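Local coordinates for DUF5012 domain-containing protein (Bacteroides thetaiotaomicron, PDB 5FQ8), which is of unknown function but is probably a cell-surface lipoprotein that joins an Ig-like domain to a BT_2262-like C-terminal domain, at residues L67-Y72 and F81-Y86; D89-P94 and M126-F131; D135-W140 and Y151-K156. All coordinates share one frame; numbering follows the deposited sequence.

Interaction 1: L67-Y72 and F81-Y86; sequences LVYAAY and FTRTVY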
ATOM      1  N   LEU G  67      -2.036  56.335  34.688  1.00 44.36           N
ATOM      2  CA  LEU G  67      -2.038  56.889  33.343  1.00 38.42           C
ATOM      3  C   LEU G  67      -2.394  55.782  32.369  1.00 37.90           C
ATOM      4  O   LEU G  67      -1.844  54.684  32.452  1.00 37.32           O
ATOM      5  CB  LEU G  67      -0.682  57.478  32.989  1.00 38.86           C
ATOM      6  CG  LEU G  67      -0.098  58.540  33.908  1.00 40.03           C
ATOM      7  CD1 LEU G  67       1.395  58.352  33.999  1.00 43.49           C
ATOM      8  CD2 LEU G  67      -0.410  59.907  33.372  1.00 40.28           C
ATOM      9  N   VAL G  68      -3.319  56.065  31.461  1.00 38.77           N
ATOM     10  CA  VAL G  68      -3.765  55.091  30.471  1.00 36.33           C
ATOM     11  C   VAL G  68      -3.305  55.553  29.098  1.00 35.64           C
ATOM     12  O   VAL G  68      -3.636  56.659  28.663  1.00 35.88           O
ATOM     13  CB  VAL G  68      -5.285  54.894  30.515  1.00 38.64           C
ATOM     14  CG1 VAL G  68      -5.730  54.023  29.362  1.00 37.83           C
ATOM     15  CG2 VAL G  68      -5.665  54.248  31.811  1.00 36.12           C
ATOM     16  N   TYR G  69      -2.532  54.709  28.430  1.00 38.44           N
ATOM     17  CA  TYR G  69      -2.014  54.984  27.100  1.00 35.27           C
ATOM     18  C   TYR G  69      -2.826  54.208  26.078  1.00 34.56           C
ATOM     19  O   TYR G  69      -3.093  53.017  26.267  1.00 38.66           O
ATOM     20  CB  TYR G  69      -0.545  54.580  26.990  1.00 35.75           C
ATOM     21  CG  TYR G  69       0.406  55.299  27.900  1.00 36.63           C
ATOM     22  CD1 TYR G  69       0.541  54.928  29.224  1.00 36.98           C
ATOM     23  CD2 TYR G  69       1.208  56.320  27.426  1.00 38.12           C
ATOM     24  CE1 TYR G  69       1.426  55.565  30.050  1.00 37.92           C
ATOM     25  CE2 TYR G  69       2.092  56.956  28.247  1.00 38.23           C
ATOM     26  CZ  TYR G  69       2.193  56.575  29.556  1.00 38.51           C
ATOM     27  OH  TYR G  69       3.077  57.218  30.372  1.00 39.57           O
ATOM     28  N   ALA G  70      -3.201  54.867  24.990  1.00 37.80           N
ATOM     29  CA  ALA G  70      -4.001  54.190  23.983  1.00 39.00           C
ATOM     30  C   ALA G  70      -3.750  54.787  22.609  1.00 35.65           C
ATOM     31  O   ALA G  70      -3.496  55.984  22.462  1.00 40.64           O
ATOM     32  CB  ALA G  70      -5.491  54.261  24.321  1.00 41.44           C
ATOM     33  N   ALA G  71      -3.834  53.938  21.607  1.00 34.10           N
ATOM     34  CA  ALA G  71      -3.756  54.351  20.220  1.00 34.54           C
ATOM     35  C   ALA G  71      -4.913  53.706  19.486  1.00 34.79           C
ATOM     36  O   ALA G  71      -5.342  52.606  19.832  1.00 39.56           O
ATOM     37  CB  ALA G  71      -2.436  53.948  19.581  1.00 35.00           C
ATOM     38  N   TYR G  72      -5.419  54.391  18.471  1.00 36.86           N
ATOM     39  CA  TYR G  72      -6.682  53.999  17.875  1.00 39.88           C
ATOM     40  C   TYR G  72      -6.544  53.707  16.389  1.00 43.51           C
ATOM     41  O   TYR G  72      -5.737  54.309  15.680  1.00 41.50           O
ATOM     42  CB  TYR G  72      -7.736  55.069  18.096  1.00 45.51           C
ATOM     43  CG  TYR G  72      -8.187  55.193  19.536  1.00 37.04           C
ATOM     44  CD1 TYR G  72      -9.121  54.314  20.064  1.00 39.67           C
ATOM     45  CD2 TYR G  72      -7.685  56.188  20.361  1.00 38.50           C
ATOM     46  CE1 TYR G  72      -9.540  54.417  21.368  1.00 38.78           C
ATOM     47  CE2 TYR G  72      -8.099  56.295  21.668  1.00 39.61           C
ATOM     48  CZ  TYR G  72      -9.026  55.406  22.166  1.00 41.04           C
ATOM     49  OH  TYR G  72      -9.451  55.500  23.468  1.00 39.68           O
ATOM     50  N   PHE G  81      -2.287  50.216  27.193  1.00 55.53           N
ATOM     51  CA  PHE G  81      -1.509  49.718  28.322  1.00 35.16           C
ATOM     52  C   PHE G  81      -1.558  50.749  29.441  1.00 35.54           C
ATOM     53  O   PHE G  81      -1.819  51.929  29.208  1.00 35.36           O
ATOM     54  CB  PHE G  81      -0.060  49.369  27.926  1.00 35.87           C
ATOM     55  CG  PHE G  81       0.806  50.548  27.560  1.00 36.21           C
ATOM     56  CD1 PHE G  81       1.453  51.287  28.531  1.00 36.93           C
ATOM     57  CD2 PHE G  81       1.038  50.866  26.242  1.00 36.04           C
ATOM     58  CE1 PHE G  81       2.272  52.349  28.196  1.00 37.42           C
ATOM     59  CE2 PHE G  81       1.856  51.924  25.904  1.00 36.60           C
ATOM     60  CZ  PHE G  81       2.473  52.667  26.887  1.00 37.27           C
ATOM     61  N   THR G  82      -1.324  50.288  30.669  1.00 43.96           N
ATOM     62  CA  THR G  82      -1.391  51.138  31.852  1.00 49.83           C
ATOM     63  C   THR G  82      -0.018  51.342  32.465  1.00 45.84           C
ATOM     64  O   THR G  82       0.801  50.422  32.494  1.00 49.04           O
ATOM     65  CB  THR G  82      -2.296  50.549  32.929  1.00 56.00           C
ATOM     66  OG1 THR G  82      -3.442  49.952  32.321  1.00 68.92           O
ATOM     67  CG2 THR G  82      -2.746  51.647  33.869  1.00 57.56           C
ATOM     68  N   ARG G  83       0.213  52.543  32.980  1.00 44.67           N
ATOM     69  CA  ARG G  83       1.398  52.848  33.765  1.00 46.21           C
ATOM     70  C   ARG G  83       0.957  53.539  35.043  1.00 49.84           C
ATOM     71  O   ARG G  83       0.216  54.524  34.991  1.00 55.52           O
ATOM     72  CB  ARG G  83       2.371  53.724  32.982  1.00 43.82           C
ATOM     73  CG  ARG G  83       3.710  53.900  33.653  1.00 45.49           C
ATOM     74  CD  ARG G  83       4.585  54.752  32.788  1.00 49.33           C
ATOM     75  NE  ARG G  83       5.360  53.957  31.846  1.00 49.34           N
ATOM     76  CZ  ARG G  83       5.691  54.370  30.630  1.00 49.10           C
ATOM     77  NH1 ARG G  83       5.289  55.553  30.205  1.00 45.40           N
ATOM     78  NH2 ARG G  83       6.410  53.602  29.840  1.00 41.63           N
ATOM     79  N   THR G  84       1.411  53.023  36.182  1.00 49.15           N
ATOM     80  CA  THR G  84       1.008  53.504  37.497  1.00 48.59           C
ATOM     81  C   THR G  84       2.168  54.214  38.177  1.00 50.32           C
ATOM     82  O   THR G  84       3.249  53.638  38.320  1.00 59.55           O
ATOM     83  CB  THR G  84       0.541  52.345  38.368  1.00 48.46           C
ATOM     84  OG1 THR G  84      -0.418  51.566  37.651  1.00 46.69           O
ATOM     85  CG2 THR G  84      -0.088  52.879  39.628  1.00 54.24           C
ATOM     86  N   VAL G  85       1.939  55.447  38.616  1.00 48.15           N
ATOM     87  CA  VAL G  85       2.974  56.266  39.230  1.00 45.06           C
ATOM     88  C   VAL G  85       2.584  56.536  40.672  1.00 46.31           C
ATOM     89  O   VAL G  85       1.465  56.985  40.934  1.00 46.07           O
ATOM     90  CB  VAL G  85       3.177  57.584  38.466  1.00 44.70           C
ATOM     91  CG1 VAL G  85       4.136  58.472  39.205  1.00 46.18           C
ATOM     92  CG2 VAL G  85       3.697  57.301  37.087  1.00 43.82           C
ATOM     93  N   TYR G  86       3.506  56.270  41.597  1.00 47.85           N
ATOM     94  CA  TYR G  86       3.291  56.444  43.026  1.00 65.41           C
ATOM     95  C   TYR G  86       4.169  57.565  43.571  1.00 65.60           C
ATOM     96  O   TYR G  86       5.307  57.752  43.138  1.00 75.93           O
ATOM     97  CB  TYR G  86       3.594  55.156  43.792  1.00 50.52           C
ATOM     98  CG  TYR G  86       2.851  53.929  43.323  1.00 49.56           C
ATOM     99  CD1 TYR G  86       3.350  53.145  42.293  1.00 48.72           C
ATOM    100  CD2 TYR G  86       1.672  53.530  43.935  1.00 49.72           C
ATOM    101  CE1 TYR G  86       2.687  52.009  41.872  1.00 48.10           C
ATOM    102  CE2 TYR G  86       1.002  52.397  43.522  1.00 49.16           C
ATOM    103  CZ  TYR G  86       1.514  51.642  42.488  1.00 48.10           C
ATOM    104  OH  TYR G  86       0.856  50.514  42.068  1.00 47.50           O
TER
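The rings of Y69 and F81 lie nearly parallel, their planes 14° apart, but they are slid so far past each other that they barely overlap, with centroids 4.6 Å apart. F81 brings CE1 over one face of Y69, while Y69 CB sits over a face of the F81 ring, 3.7 Å from its centroid, as a CH-pi contact. The carbonyl F81 O lies at the edge of the Y69 ring, in its plane. F81 CG occupies the space between its own backbone N and carbonyl carbon (chi1 68°), and this rotamer carries the ring back across Y69. The two residues form a hydrogen-bonded pair of an antiparallel hairpin, strands 63-72 and 78-87, within the Ig-like domain, and Y69 N donates to F81 O over 3.0 Å. L67 and R83 make the next such pair on the same face of the sheet, with R83 N reaching L67 O at 3.0 Å in an almost straight bond. Bent at its third torsion (chi3 -90°), the R83 chain turns its guanidinium edge toward the phenol, where NH1 gives Y69 OH a weak bond of 2.8 Å. E35 takes up both groups, by a salt bridge to R83 NH1 and a hydrogen bond with Y69 OH. Farther along this face, L67 CD1 packs on V85 CG2 at 4.0 Å.

Interaction 2: D89-P94 and M126-F131; sequences DNTASP and MEPGIF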
ATOM      1  N   ASP G  89       6.025  60.675  50.565  1.00 81.26           N
ATOM      2  CA  ASP G  89       5.607  61.725  51.479  1.00 76.73           C
ATOM      3  C   ASP G  89       6.699  62.731  51.798  1.00 82.25           C
ATOM      4  O   ASP G  89       6.401  63.745  52.444  1.00 84.62           O
ATOM      5  CB  ASP G  89       5.110  61.102  52.792  1.00 79.04           C
ATOM      6  CG  ASP G  89       4.484  62.119  53.731  1.00 77.87           C
ATOM      7  OD1 ASP G  89       3.280  62.393  53.583  1.00 75.63           O
ATOM      8  OD2 ASP G  89       5.199  62.640  54.609  1.00 80.06           O
ATOM      9  N   ASN G  90       7.944  62.464  51.382  1.00 80.18           N
ATOM     10  CA  ASN G  90       9.111  63.337  51.542  1.00 82.89           C
ATOM     11  C   ASN G  90       9.776  63.160  52.902  1.00 89.23           C
ATOM     12  O   ASN G  90      10.999  63.291  53.013  1.00 92.16           O
ATOM     13  CB  ASN G  90       8.754  64.818  51.325  1.00 88.07           C
ATOM     14  CG  ASN G  90       9.605  65.472  50.271  1.00 87.26           C
ATOM     15  OD1 ASN G  90      10.306  64.801  49.513  1.00 89.90           O
ATOM     16  ND2 ASN G  90       9.543  66.794  50.206  1.00 89.20           N
ATOM     17  N   THR G  91       8.986  62.846  53.927  1.00 87.25           N
ATOM     18  CA  THR G  91       9.500  62.717  55.286  1.00 85.05           C
ATOM     19  C   THR G  91      10.446  61.532  55.418  1.00 87.21           C
ATOM     20  O   THR G  91      10.249  60.493  54.793  1.00 84.59           O
ATOM     21  CB  THR G  91       8.341  62.559  56.265  1.00 82.97           C
ATOM     22  OG1 THR G  91       7.540  63.745  56.245  1.00 80.92           O
ATOM     23  CG2 THR G  91       8.858  62.311  57.675  1.00 88.93           C
ATOM     24  N   ALA G  92      11.475  61.692  56.246  1.00 90.31           N
ATOM     25  CA  ALA G  92      12.461  60.641  56.439  1.00 92.31           C
ATOM     26  C   ALA G  92      11.854  59.450  57.175  1.00 91.91           C
ATOM     27  O   ALA G  92      10.847  59.562  57.881  1.00 93.57           O
ATOM     28  CB  ALA G  92      13.664  61.171  57.215  1.00 91.81           C
ATOM     29  N   SER G  93      12.496  58.295  57.001  1.00 93.65           N
ATOM     30  CA  SER G  93      12.083  57.018  57.570  1.00 85.57           C
ATOM     31  C   SER G  93      13.110  55.961  57.188  1.00 85.83           C
ATOM     32  O   SER G  93      13.677  56.027  56.091  1.00 83.63           O
ATOM     33  CB  SER G  93      10.696  56.616  57.068  1.00 80.20           C
ATOM     34  OG  SER G  93      10.255  55.428  57.686  1.00 79.97           O
ATOM     35  N   PRO G  94      13.402  54.988  58.054  1.00 87.70           N
ATOM     36  CA  PRO G  94      14.276  53.881  57.629  1.00 93.27           C
ATOM     37  C   PRO G  94      13.662  53.034  56.531  1.00 98.98           C
ATOM     38  O   PRO G  94      14.387  52.285  55.863  1.00102.19           O
ATOM     39  CB  PRO G  94      14.483  53.077  58.921  1.00 96.67           C
ATOM     40  CG  PRO G  94      13.356  53.464  59.808  1.00 98.84           C
ATOM     41  CD  PRO G  94      13.035  54.890  59.474  1.00 94.63           C
ATOM     42  N   MET G 126       2.437  57.501  52.399  1.00 70.77           N
ATOM     43  CA  MET G 126       1.495  58.575  52.123  1.00 73.68           C
ATOM     44  C   MET G 126       1.344  59.533  53.292  1.00 83.77           C
ATOM     45  O   MET G 126       0.730  60.592  53.131  1.00 87.57           O
ATOM     46  CB  MET G 126       0.124  57.988  51.774  1.00 77.79           C
ATOM     47  CG  MET G 126       0.127  56.470  51.680  1.00 80.57           C
ATOM     48  SD  MET G 126      -1.447  55.709  52.104  1.00 82.44           S
ATOM     49  CE  MET G 126      -2.548  56.548  50.975  1.00 85.47           C
ATOM     50  N   GLU G 127       1.875  59.168  54.456  1.00 93.07           N
ATOM     51  CA  GLU G 127       1.848  59.928  55.696  1.00 94.92           C
ATOM     52  C   GLU G 127       3.100  59.547  56.465  1.00 96.01           C
ATOM     53  O   GLU G 127       3.550  58.400  56.362  1.00105.12           O
ATOM     54  CB  GLU G 127       0.591  59.619  56.526  1.00102.80           C
ATOM     55  CG  GLU G 127      -0.689  60.274  56.033  1.00105.81           C
ATOM     56  CD  GLU G 127      -0.823  61.718  56.476  1.00104.83           C
ATOM     57  OE1 GLU G 127       0.208  62.365  56.760  1.00106.76           O
ATOM     58  OE2 GLU G 127      -1.970  62.209  56.551  1.00102.01           O
ATOM     59  N   PRO G 128       3.674  60.464  57.262  1.00100.15           N
ATOM     60  CA  PRO G 128       5.032  60.244  57.772  1.00 94.99           C
ATOM     61  C   PRO G 128       5.186  58.929  58.506  1.00101.26           C
ATOM     62  O   PRO G 128       6.303  58.434  58.678  1.00107.77           O
ATOM     63  CB  PRO G 128       5.250  61.432  58.711  1.00 95.12           C
ATOM     64  CG  PRO G 128       4.283  62.461  58.240  1.00 97.62           C
ATOM     65  CD  PRO G 128       3.084  61.693  57.814  1.00101.09           C
ATOM     66  N   GLY G 129       4.069  58.346  58.924  1.00 97.88           N
ATOM     67  CA  GLY G 129       4.112  57.061  59.584  1.00 93.12           C
ATOM     68  C   GLY G 129       3.498  55.937  58.777  1.00 88.57           C
ATOM     69  O   GLY G 129       3.892  54.779  58.926  1.00 92.36           O
ATOM     70  N   ILE G 130       2.545  56.262  57.913  1.00 86.08           N
ATOM     71  CA  ILE G 130       1.715  55.266  57.245  1.00 75.82           C
ATOM     72  C   ILE G 130       2.255  55.006  55.845  1.00 73.95           C
ATOM     73  O   ILE G 130       2.592  55.941  55.112  1.00 72.83           O
ATOM     74  CB  ILE G 130       0.243  55.723  57.202  1.00 80.04           C
ATOM     75  CG1 ILE G 130      -0.301  55.911  58.620  1.00 75.23           C
ATOM     76  CG2 ILE G 130      -0.605  54.723  56.447  1.00 70.54           C
ATOM     77  CD1 ILE G 130      -0.161  57.312  59.168  1.00 76.34           C
ATOM     78  N   PHE G 131       2.338  53.734  55.471  1.00 73.67           N
ATOM     79  CA  PHE G 131       2.853  53.324  54.173  1.00 71.16           C
ATOM     80  C   PHE G 131       1.805  52.513  53.423  1.00 69.25           C
ATOM     81  O   PHE G 131       1.066  51.732  54.024  1.00 75.01           O
ATOM     82  CB  PHE G 131       4.112  52.482  54.314  1.00 68.89           C
ATOM     83  CG  PHE G 131       5.295  53.231  54.845  1.00 74.58           C
ATOM     84  CD1 PHE G 131       5.316  53.708  56.141  1.00 74.11           C
ATOM     85  CD2 PHE G 131       6.397  53.447  54.040  1.00 74.87           C
ATOM     86  CE1 PHE G 131       6.410  54.397  56.621  1.00 80.19           C
ATOM     87  CE2 PHE G 131       7.494  54.130  54.513  1.00 77.17           C
ATOM     88  CZ  PHE G 131       7.503  54.606  55.805  1.00 81.02           C
TER
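D89 and T91 lean against P128 where the connection from strand 78-87 to strand 98-102 passes the turn of a beta hairpin, the one formed by strands 120-125 and 130-133 of the C-terminal domain. The turn is partly held by its own backbone, M126 N donating to I130 O. The D89 side chain can be followed outward as it crosses the start of this turn. Its CB faces the peptide between M126 and E127, D89 CB lying 4.1 Å from M126 C. With CG anti to the backbone N (chi1 -172°), the carboxylate is carried on over the chain, D89 CG lying 4.0 Å from E127 CA. There the two oxygens part company. D89 OD1 comes to 3.2 Å from M126 O, an encounter of two acceptors and therefore no bond, and the carboxylate of E127 is also near enough for the like charges probably to disfavour each other. D89 OD2 instead rests beside the proline ring, 3.7 Å from P128 CG. The same D89 OD2 accepts a hydrogen bond of 3.1 Å from T91 OG1, which meets it nearly along its C-O axis. That bond, made inside segment 89-94, ties the carboxylate to the threonine, where T91 CG2 packs on P128 CB at 3.9 Å. The contact between the two segments is thus one of van der Waals packing at the surface, supplemented by a hydrogen bond from Q125 NE2 of strand 120-125 to T91 O. At the more buried end F131, on the strand that leaves the turn, extends its ring to S93, touching L95 and Q125 as well. The ring's edge meets S93 OG, which lies near the ring plane, 3.4 Å from F131 CZ.

Interaction 3: D135-W140 and Y151-K156; sequences DFLGGW and YAMVGK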
ATOM      1  N   ASP G 135       0.792  44.564  47.959  1.00 74.82           N
ATOM      2  CA  ASP G 135       0.495  43.145  48.121  1.00 76.30           C
ATOM      3  C   ASP G 135       1.206  42.652  49.381  1.00 80.88           C
ATOM      4  O   ASP G 135       2.424  42.450  49.369  1.00 84.15           O
ATOM      5  CB  ASP G 135       0.923  42.352  46.891  1.00 69.43           C
ATOM      6  CG  ASP G 135       0.271  40.989  46.822  1.00 69.92           C
ATOM      7  OD1 ASP G 135      -0.386  40.593  47.803  1.00 62.38           O
ATOM      8  OD2 ASP G 135       0.421  40.316  45.783  1.00 70.66           O
ATOM      9  N   PHE G 136       0.441  42.463  50.453  1.00 76.54           N
ATOM     10  CA  PHE G 136       0.995  41.850  51.652  1.00 89.28           C
ATOM     11  C   PHE G 136       1.432  40.416  51.425  1.00 70.84           C
ATOM     12  O   PHE G 136       2.150  39.871  52.265  1.00 75.20           O
ATOM     13  CB  PHE G 136      -0.024  41.859  52.782  1.00 71.11           C
ATOM     14  CG  PHE G 136       0.103  43.018  53.714  1.00 73.06           C
ATOM     15  CD1 PHE G 136       1.255  43.208  54.448  1.00 74.69           C
ATOM     16  CD2 PHE G 136      -0.948  43.900  53.884  1.00 71.07           C
ATOM     17  CE1 PHE G 136       1.366  44.268  55.313  1.00 76.14           C
ATOM     18  CE2 PHE G 136      -0.847  44.959  54.747  1.00 72.85           C
ATOM     19  CZ  PHE G 136       0.312  45.148  55.465  1.00 76.05           C
ATOM     20  N   LEU G 137       0.997  39.782  50.340  1.00 69.07           N
ATOM     21  CA  LEU G 137       1.292  38.379  50.101  1.00 70.56           C
ATOM     22  C   LEU G 137       2.482  38.179  49.182  1.00 70.00           C
ATOM     23  O   LEU G 137       2.725  37.053  48.748  1.00 72.30           O
ATOM     24  CB  LEU G 137       0.072  37.668  49.515  1.00 69.42           C
ATOM     25  CG  LEU G 137      -1.271  37.759  50.236  1.00 69.90           C
ATOM     26  CD1 LEU G 137      -2.321  36.973  49.479  1.00 68.80           C
ATOM     27  CD2 LEU G 137      -1.170  37.260  51.661  1.00 73.60           C
ATOM     28  N   GLY G 138       3.225  39.235  48.868  1.00 68.71           N
ATOM     29  CA  GLY G 138       4.395  39.071  48.029  1.00 68.49           C
ATOM     30  C   GLY G 138       4.110  38.450  46.687  1.00 73.81           C
ATOM     31  O   GLY G 138       5.016  37.893  46.063  1.00 73.08           O
ATOM     32  N   GLY G 139       2.868  38.524  46.226  1.00 74.56           N
ATOM     33  CA  GLY G 139       2.508  37.979  44.932  1.00 79.03           C
ATOM     34  C   GLY G 139       2.286  36.483  44.927  1.00 82.77           C
ATOM     35  O   GLY G 139       2.631  35.826  43.945  1.00 79.22           O
ATOM     36  N   TRP G 140       1.726  35.924  46.003  1.00 91.83           N
ATOM     37  CA  TRP G 140       1.458  34.493  46.014  1.00 92.96           C
ATOM     38  C   TRP G 140       0.297  34.145  45.098  1.00 91.78           C
ATOM     39  O   TRP G 140       0.238  33.029  44.572  1.00 92.91           O
ATOM     40  CB  TRP G 140       1.177  34.000  47.435  1.00100.67           C
ATOM     41  CG  TRP G 140       0.561  32.637  47.483  1.00107.56           C
ATOM     42  CD1 TRP G 140      -0.702  32.328  47.881  1.00116.34           C
ATOM     43  CD2 TRP G 140       1.172  31.402  47.095  1.00105.50           C
ATOM     44  NE1 TRP G 140      -0.913  30.976  47.789  1.00106.15           N
ATOM     45  CE2 TRP G 140       0.221  30.383  47.302  1.00108.84           C
ATOM     46  CE3 TRP G 140       2.432  31.058  46.598  1.00103.95           C
ATOM     47  CZ2 TRP G 140       0.490  29.044  47.029  1.00111.09           C
ATOM     48  CZ3 TRP G 140       2.697  29.725  46.327  1.00116.42           C
ATOM     49  CH2 TRP G 140       1.727  28.737  46.538  1.00118.48           C
ATOM     50  N   TYR G 151      -6.288  39.827  42.929  1.00 53.47           N
ATOM     51  CA  TYR G 151      -5.882  38.889  43.968  1.00 55.12           C
ATOM     52  C   TYR G 151      -4.550  39.268  44.591  1.00 56.16           C
ATOM     53  O   TYR G 151      -3.699  38.415  44.839  1.00 57.81           O
ATOM     54  CB  TYR G 151      -5.849  37.481  43.394  1.00 56.03           C
ATOM     55  CG  TYR G 151      -7.174  37.057  42.809  1.00 61.00           C
ATOM     56  CD1 TYR G 151      -7.529  37.420  41.514  1.00 60.83           C
ATOM     57  CD2 TYR G 151      -8.078  36.313  43.550  1.00 65.44           C
ATOM     58  CE1 TYR G 151      -8.738  37.049  40.970  1.00 61.26           C
ATOM     59  CE2 TYR G 151      -9.286  35.934  43.013  1.00 61.34           C
ATOM     60  CZ  TYR G 151      -9.611  36.306  41.721  1.00 59.16           C
ATOM     61  OH  TYR G 151     -10.814  35.934  41.177  1.00 59.96           O
ATOM     62  N   ALA G 152      -4.351  40.558  44.833  1.00 57.59           N
ATOM     63  CA  ALA G 152      -3.258  41.072  45.639  1.00 59.58           C
ATOM     64  C   ALA G 152      -3.849  41.725  46.878  1.00 66.08           C
ATOM     65  O   ALA G 152      -4.931  42.315  46.816  1.00 65.47           O
ATOM     66  CB  ALA G 152      -2.421  42.081  44.861  1.00 57.40           C
ATOM     67  N   MET G 153      -3.145  41.622  48.003  1.00 66.42           N
ATOM     68  CA  MET G 153      -3.696  42.062  49.283  1.00 76.47           C
ATOM     69  C   MET G 153      -3.198  43.466  49.593  1.00 72.93           C
ATOM     70  O   MET G 153      -2.163  43.654  50.225  1.00 74.19           O
ATOM     71  CB  MET G 153      -3.323  41.087  50.385  1.00 65.41           C
ATOM     72  CG  MET G 153      -3.983  41.397  51.706  1.00 67.61           C
ATOM     73  SD  MET G 153      -3.670  40.117  52.915  1.00 71.66           S
ATOM     74  CE  MET G 153      -3.040  41.130  54.232  1.00 77.26           C
ATOM     75  N   VAL G 154      -3.959  44.466  49.163  1.00 76.37           N
ATOM     76  CA  VAL G 154      -3.587  45.858  49.382  1.00 78.77           C
ATOM     77  C   VAL G 154      -3.824  46.212  50.841  1.00 84.74           C
ATOM     78  O   VAL G 154      -4.425  45.431  51.584  1.00 86.75           O
ATOM     79  CB  VAL G 154      -4.371  46.795  48.448  1.00 76.26           C
ATOM     80  CG1 VAL G 154      -4.168  46.381  47.009  1.00 75.86           C
ATOM     81  CG2 VAL G 154      -5.841  46.773  48.794  1.00 80.00           C
ATOM     82  N   GLY G 155      -3.351  47.375  51.264  1.00 84.61           N
ATOM     83  CA  GLY G 155      -3.597  47.834  52.614  1.00 81.76           C
ATOM     84  C   GLY G 155      -2.610  48.913  53.007  1.00 79.10           C
ATOM     85  O   GLY G 155      -1.810  49.371  52.197  1.00 77.46           O
ATOM     86  N   LYS G 156      -2.696  49.314  54.276  1.00 83.36           N
ATOM     87  CA  LYS G 156      -1.799  50.309  54.847  1.00 83.08           C
ATOM     88  C   LYS G 156      -1.167  49.762  56.121  1.00 82.16           C
ATOM     89  O   LYS G 156      -1.703  48.856  56.765  1.00 85.83           O
ATOM     90  CB  LYS G 156      -2.530  51.625  55.156  1.00 82.43           C
ATOM     91  CG  LYS G 156      -3.503  52.067  54.080  1.00 72.66           C
ATOM     92  CD  LYS G 156      -3.878  53.537  54.211  1.00 75.64           C
ATOM     93  CE  LYS G 156      -5.110  53.861  53.378  1.00 75.57           C
ATOM     94  NZ  LYS G 156      -5.047  55.187  52.697  1.00 77.56           N
TER
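M153 and F136 meet through a methionine chain that runs out extended and then bends. CG and SD both follow an anti course, after which the turn at the thioether, chi3 127°, lays M153 CE against F136 CB at 3.4 Å and beside F136 CD2. L137 comes to the same chain nearly at a right angle, L137 CG 3.9 Å from M153 CB and L137 CD2 4.0 Å from M153 SD. V198 of strand 193-200 packs on both L137 and M153, and W196 meets the F136 ring edge-to-face, so the group belongs to the interior of the antiparallel beta domain. The backbone adds a bond from F136 N to M153 O, 2.9 Å. D135 fixes the loop that leaves strand 130-133 and folds as a type I turn over D135 to G138. Its CG stands anti to the backbone N (chi1 -162°), a setting that brings D135 OD1 to two amides: L137 N at 3.0 Å, forming an Asx turn, and M153 N at 3.0 Å. They arrive from opposite faces of the carboxylate plane, while OD2 packs by A152 CB and receives a weak bond from G139 N. With an alanine at D135, the amides of L137 and M153 would probably lose their shared acceptor, leaving F136 N to M153 O as the only bond between turn and chain just before strand 154-159. Main-chain N-H groups gripping this buried aspartate are likely to favour its charged form, which the adjoining acid D142 would probably oppose in part.

Three grades of burial appear along one chain. Interaction 1 belongs to the Ig-like domain, joining two sheet strands by regular backbone pairing, with aromatic packing and a charged network on one face. Interactions 2 and 3 both lie in the C-terminal domain, and each reaches one of two neighbouring strands of the same sheet, 130-133 and 154-159 respectively; they touch where M126 and I130 pack against K156, although their centres are about 20 Å apart. Interaction 2 is a surface contact of loop on turn, held by packing without direct bonds between its segments. Interaction 3 is buried, and there one backbone bond and one to a side-chain carboxylate replace the repeated pairing of interaction 1.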